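Local coordinates for protein putative ABC transporter subunit, substrate-binding component (Rhodopseudomonas palustris, PDB 4EVS) that binds 4-hydroxybenzoate and probably serves as the substrate-binding component of an ABC transporter that takes up such aromatic compounds, at residues Tyr341-Glu346 with Asn354-Thr359. Sequence-based numbering, arbitrary orientation.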
ATOM      1  N   TYR A 341     -10.485  -1.538  -6.857  1.00 15.30           N
ATOM      2  CA  TYR A 341     -11.012  -2.641  -7.632  1.00 15.16           C
ATOM      3  C   TYR A 341     -11.345  -3.795  -6.728  1.00 16.46           C
ATOM      4  O   TYR A 341     -10.636  -4.072  -5.771  1.00 16.58           O
ATOM      5  CB  TYR A 341      -9.983  -3.124  -8.664  1.00 15.04           C
ATOM      6  CG  TYR A 341      -9.481  -2.020  -9.610  1.00 15.71           C
ATOM      7  CD1 TYR A 341     -10.115  -1.759 -10.828  1.00 15.71           C
ATOM      8  CD2 TYR A 341      -8.378  -1.240  -9.280  1.00 15.99           C
ATOM      9  CE1 TYR A 341      -9.632  -0.758 -11.689  1.00 16.38           C
ATOM     10  CE2 TYR A 341      -7.898  -0.250 -10.146  1.00 14.91           C
ATOM     11  CZ  TYR A 341      -8.532   0.004 -11.333  1.00 14.52           C
ATOM     12  OH  TYR A 341      -8.086   0.978 -12.216  1.00 17.20           O
ATOM     13  N   LEU A 342     -12.418  -4.495  -7.043  1.00 16.61           N
ATOM     14  CA  LEU A 342     -12.613  -5.820  -6.489  1.00 16.68           C
ATOM     15  C   LEU A 342     -11.889  -6.810  -7.391  1.00 15.71           C
ATOM     16  O   LEU A 342     -12.000  -6.746  -8.629  1.00 16.98           O
ATOM     17  CB  LEU A 342     -14.069  -6.217  -6.518  1.00 17.55           C
ATOM     18  CG  LEU A 342     -14.460  -7.609  -5.993  1.00 18.35           C
ATOM     19  CD1 LEU A 342     -14.117  -7.798  -4.517  1.00 18.48           C
ATOM     20  CD2 LEU A 342     -15.941  -7.891  -6.241  1.00 17.92           C
ATOM     21  N   ARG A 343     -11.180  -7.732  -6.765  1.00 15.80           N
ATOM     22  CA  ARG A 343     -10.470  -8.780  -7.446  1.00 16.28           C
ATOM     23  C   ARG A 343     -10.759 -10.120  -6.823  1.00 17.52           C
ATOM     24  O   ARG A 343     -11.176 -10.253  -5.646  1.00 18.08           O
ATOM     25  CB  ARG A 343      -8.940  -8.590  -7.409  1.00 16.98           C
ATOM     26  CG  ARG A 343      -8.421  -7.173  -7.743  1.00 15.24           C
ATOM     27  CD  ARG A 343      -8.306  -6.269  -6.488  1.00 16.50           C
ATOM     28  NE  ARG A 343      -7.393  -6.905  -5.537  1.00 15.13           N
ATOM     29  CZ  ARG A 343      -6.087  -6.973  -5.684  1.00 13.65           C
ATOM     30  NH1 ARG A 343      -5.488  -6.210  -6.595  1.00 15.65           N
ATOM     31  NH2 ARG A 343      -5.373  -7.659  -4.819  1.00 17.07           N
ATOM     32  N   GLU A 344     -10.522 -11.148  -7.630  1.00 18.53           N
ATOM     33  CA  GLU A 344     -10.617 -12.518  -7.193  1.00 19.18           C
ATOM     34  C   GLU A 344      -9.386 -13.258  -7.638  1.00 18.80           C
ATOM     35  O   GLU A 344      -8.912 -13.064  -8.786  1.00 18.73           O
ATOM     36  CB  GLU A 344     -11.857 -13.144  -7.848  1.00 20.71           C
ATOM     37  CG  GLU A 344     -12.171 -14.527  -7.429  1.00 24.48           C
ATOM     38  CD  GLU A 344     -13.437 -15.065  -8.077  1.00 30.69           C
ATOM     39  OE1 GLU A 344     -14.229 -14.274  -8.615  1.00 33.82           O
ATOM     40  OE2 GLU A 344     -13.614 -16.293  -8.052  1.00 37.71           O
ATOM     41  N   VAL A 345      -8.827 -14.066  -6.743  1.00 17.77           N
ATOM     42  CA  VAL A 345      -7.651 -14.869  -7.147  1.00 17.30           C
ATOM     43  C   VAL A 345      -8.159 -15.923  -8.168  1.00 18.11           C
ATOM     44  O   VAL A 345      -9.129 -16.641  -7.868  1.00 18.73           O
ATOM     45  CB  VAL A 345      -6.986 -15.568  -5.948  1.00 17.59           C
ATOM     46  CG1 VAL A 345      -5.852 -16.492  -6.427  1.00 17.76           C
ATOM     47  CG2 VAL A 345      -6.466 -14.537  -4.912  1.00 18.32           C
ATOM     48  N   GLU A 346      -7.541 -15.974  -9.353  1.00 19.72           N
ATOM     49  CA  GLU A 346      -7.947 -16.875 -10.436  1.00 21.46           C
ATOM     50  C   GLU A 346      -6.756 -17.258 -11.236  1.00 22.70           C
ATOM     51  O   GLU A 346      -5.738 -16.582 -11.199  1.00 22.49           O
ATOM     52  CB  GLU A 346      -8.976 -16.185 -11.374  1.00 22.02           C
ATOM     53  CG  GLU A 346     -10.202 -15.664 -10.703  1.00 27.24           C
ATOM     54  CD  GLU A 346     -11.313 -15.246 -11.662  1.00 32.28           C
ATOM     55  OE1 GLU A 346     -11.264 -15.603 -12.860  1.00 35.75           O
ATOM     56  OE2 GLU A 346     -12.265 -14.567 -11.185  1.00 36.85           O
ATOM     57  N   ASN A 354      -4.573 -11.717  -9.492  1.00 17.42           N
ATOM     58  CA  ASN A 354      -5.733 -11.063  -8.908  1.00 16.59           C
ATOM     59  C   ASN A 354      -6.519 -10.445 -10.038  1.00 17.97           C
ATOM     60  O   ASN A 354      -6.150  -9.392 -10.558  1.00 19.35           O
ATOM     61  CB  ASN A 354      -5.323 -10.015  -7.886  1.00 16.75           C
ATOM     62  CG  ASN A 354      -4.784 -10.623  -6.590  1.00 16.99           C
ATOM     63  OD1 ASN A 354      -5.432 -11.476  -5.973  1.00 19.40           O
ATOM     64  ND2 ASN A 354      -3.551 -10.261  -6.234  1.00 17.76           N
ATOM     65  N   LYS A 355      -7.570 -11.141 -10.465  1.00 17.70           N
ATOM     66  CA  LYS A 355      -8.385 -10.648 -11.610  1.00 18.37           C
ATOM     67  C   LYS A 355      -9.327  -9.541 -11.180  1.00 17.93           C
ATOM     68  O   LYS A 355     -10.181  -9.749 -10.318  1.00 18.06           O
ATOM     69  CB  LYS A 355      -9.213 -11.763 -12.218  1.00 18.18           C
ATOM     70  CG  LYS A 355      -9.959 -11.360 -13.490  1.00 22.82           C
ATOM     71  CD  LYS A 355     -10.735 -12.517 -14.052  1.00 28.21           C
ATOM     72  CE  LYS A 355     -11.434 -12.139 -15.380  1.00 31.85           C
ATOM     73  NZ  LYS A 355     -12.390 -13.200 -15.807  1.00 36.22           N
ATOM     74  N   GLU A 356      -9.213  -8.372 -11.801  1.00 17.71           N
ATOM     75  CA  GLU A 356     -10.084  -7.264 -11.496  1.00 17.90           C
ATOM     76  C   GLU A 356     -11.459  -7.507 -12.112  1.00 18.66           C
ATOM     77  O   GLU A 356     -11.584  -7.650 -13.332  1.00 21.27           O
ATOM     78  CB  GLU A 356      -9.486  -5.937 -11.987  1.00 18.32           C
ATOM     79  CG  GLU A 356      -8.208  -5.544 -11.231  1.00 18.34           C
ATOM     80  CD  GLU A 356      -7.466  -4.288 -11.768  1.00 19.76           C
ATOM     81  OE1 GLU A 356      -7.684  -3.928 -12.942  1.00 20.55           O
ATOM     82  OE2 GLU A 356      -6.671  -3.696 -10.974  1.00 19.23           O
ATOM     83  N   ILE A 357     -12.478  -7.572 -11.253  1.00 17.85           N
ATOM     84  CA  ILE A 357     -13.805  -7.898 -11.699  1.00 18.48           C
ATOM     85  C   ILE A 357     -14.861  -6.799 -11.435  1.00 18.35           C
ATOM     86  O   ILE A 357     -16.006  -6.928 -11.891  1.00 21.89           O
ATOM     87  CB  ILE A 357     -14.272  -9.264 -11.103  1.00 18.83           C
ATOM     88  CG1 ILE A 357     -14.326  -9.233  -9.555  1.00 20.27           C
ATOM     89  CG2 ILE A 357     -13.438 -10.420 -11.633  1.00 21.31           C
ATOM     90  CD1 ILE A 357     -14.981 -10.502  -8.952  1.00 21.82           C
ATOM     91  N   GLU A 358     -14.488  -5.737 -10.718  1.00 18.74           N
ATOM     92  CA  GLU A 358     -15.356  -4.583 -10.530  1.00 18.42           C
ATOM     93  C   GLU A 358     -14.472  -3.384 -10.165  1.00 17.83           C
ATOM     94  O   GLU A 358     -13.409  -3.556  -9.572  1.00 18.96           O
ATOM     95  CB  GLU A 358     -16.382  -4.881  -9.436  1.00 19.46           C
ATOM     96  CG  GLU A 358     -17.468  -3.856  -9.272  1.00 21.23           C
ATOM     97  CD  GLU A 358     -18.488  -4.226  -8.210  1.00 24.02           C
ATOM     98  OE1 GLU A 358     -18.306  -5.262  -7.532  1.00 27.12           O
ATOM     99  OE2 GLU A 358     -19.454  -3.447  -8.047  1.00 29.19           O
ATOM    100  N   THR A 359     -14.923  -2.196 -10.543  1.00 17.16           N
ATOM    101  CA  THR A 359     -14.217  -0.941 -10.301  1.00 17.46           C
ATOM    102  C   THR A 359     -15.117  -0.049  -9.454  1.00 17.71           C
ATOM    103  O   THR A 359     -16.290   0.128  -9.750  1.00 18.00           O
ATOM    104  CB  THR A 359     -13.894  -0.241 -11.616  1.00 18.05           C
ATOM    105  OG1 THR A 359     -13.069  -1.105 -12.427  1.00 19.91           O
ATOM    106  CG2 THR A 359     -13.126   1.073 -11.388  1.00 19.48           C
TER
HETATM  107  O   HOH W   1      -6.462  -4.007  -8.223  1.00 16.14           O
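The carboxylate of E356 lies over one face of the Y341 ring, offset toward the rim: OE2 stands 3.4 Å from CD2, and the two planes differ by only 13°, a stacked arrangement. At the ring's edge, near its plane, comes the carbonyl O of E358, while OG1 of T359 approaches CD1 obliquely at 3.4 Å. Y341 CG, anti to the carbonyl carbon and beside the backbone N (chi1 -56°), turns the ring so that one face meets the E356 carboxylate while CD1 runs alongside T359. Replacing Y341 by an alanine would probably strip the stacked face from the E356 carboxylate, leaving it to its H259 and water bonds, and lose the hydroxyl's bond to R324 O. The second flat group, the R343 guanidinium, has the side chain of N354 over one face, amide and guanidinium roughly stacked; NH2 and ND2, both donors, are 3.5 Å apart and bond elsewhere, ND2 to V234 O, while R343 NE bonds S251 OG. Water 1 sits in plane at the guanidinium edge, accepting from NH1 (2.9 Å) and donating to E356 OE2 (2.8 Å), a one-water bridge between oppositely charged groups. R343 lies about 11 Å from the bound 4-hydroxybenzoate, too far to touch it.

The backbones pair antiparallel, with E344 and K355 exchanging both N-H...O bonds. A classic beta bulge interrupts the register: I357 and E358 both face L342, whose O receives a 2.8 Å, nearly straight bond (169°) from I357 N and a weak one from E358 N. The CD1 methyl of I357 meets L342 CD2 at 3.9 Å.

These segments belong to the hairpin of strands 335-348 and 351-363. Strand 335-348 also pairs antiparallel with 250-253, joining the hairpin to the larger mixed sheet, and V345 and N354 rest on helix 239-242.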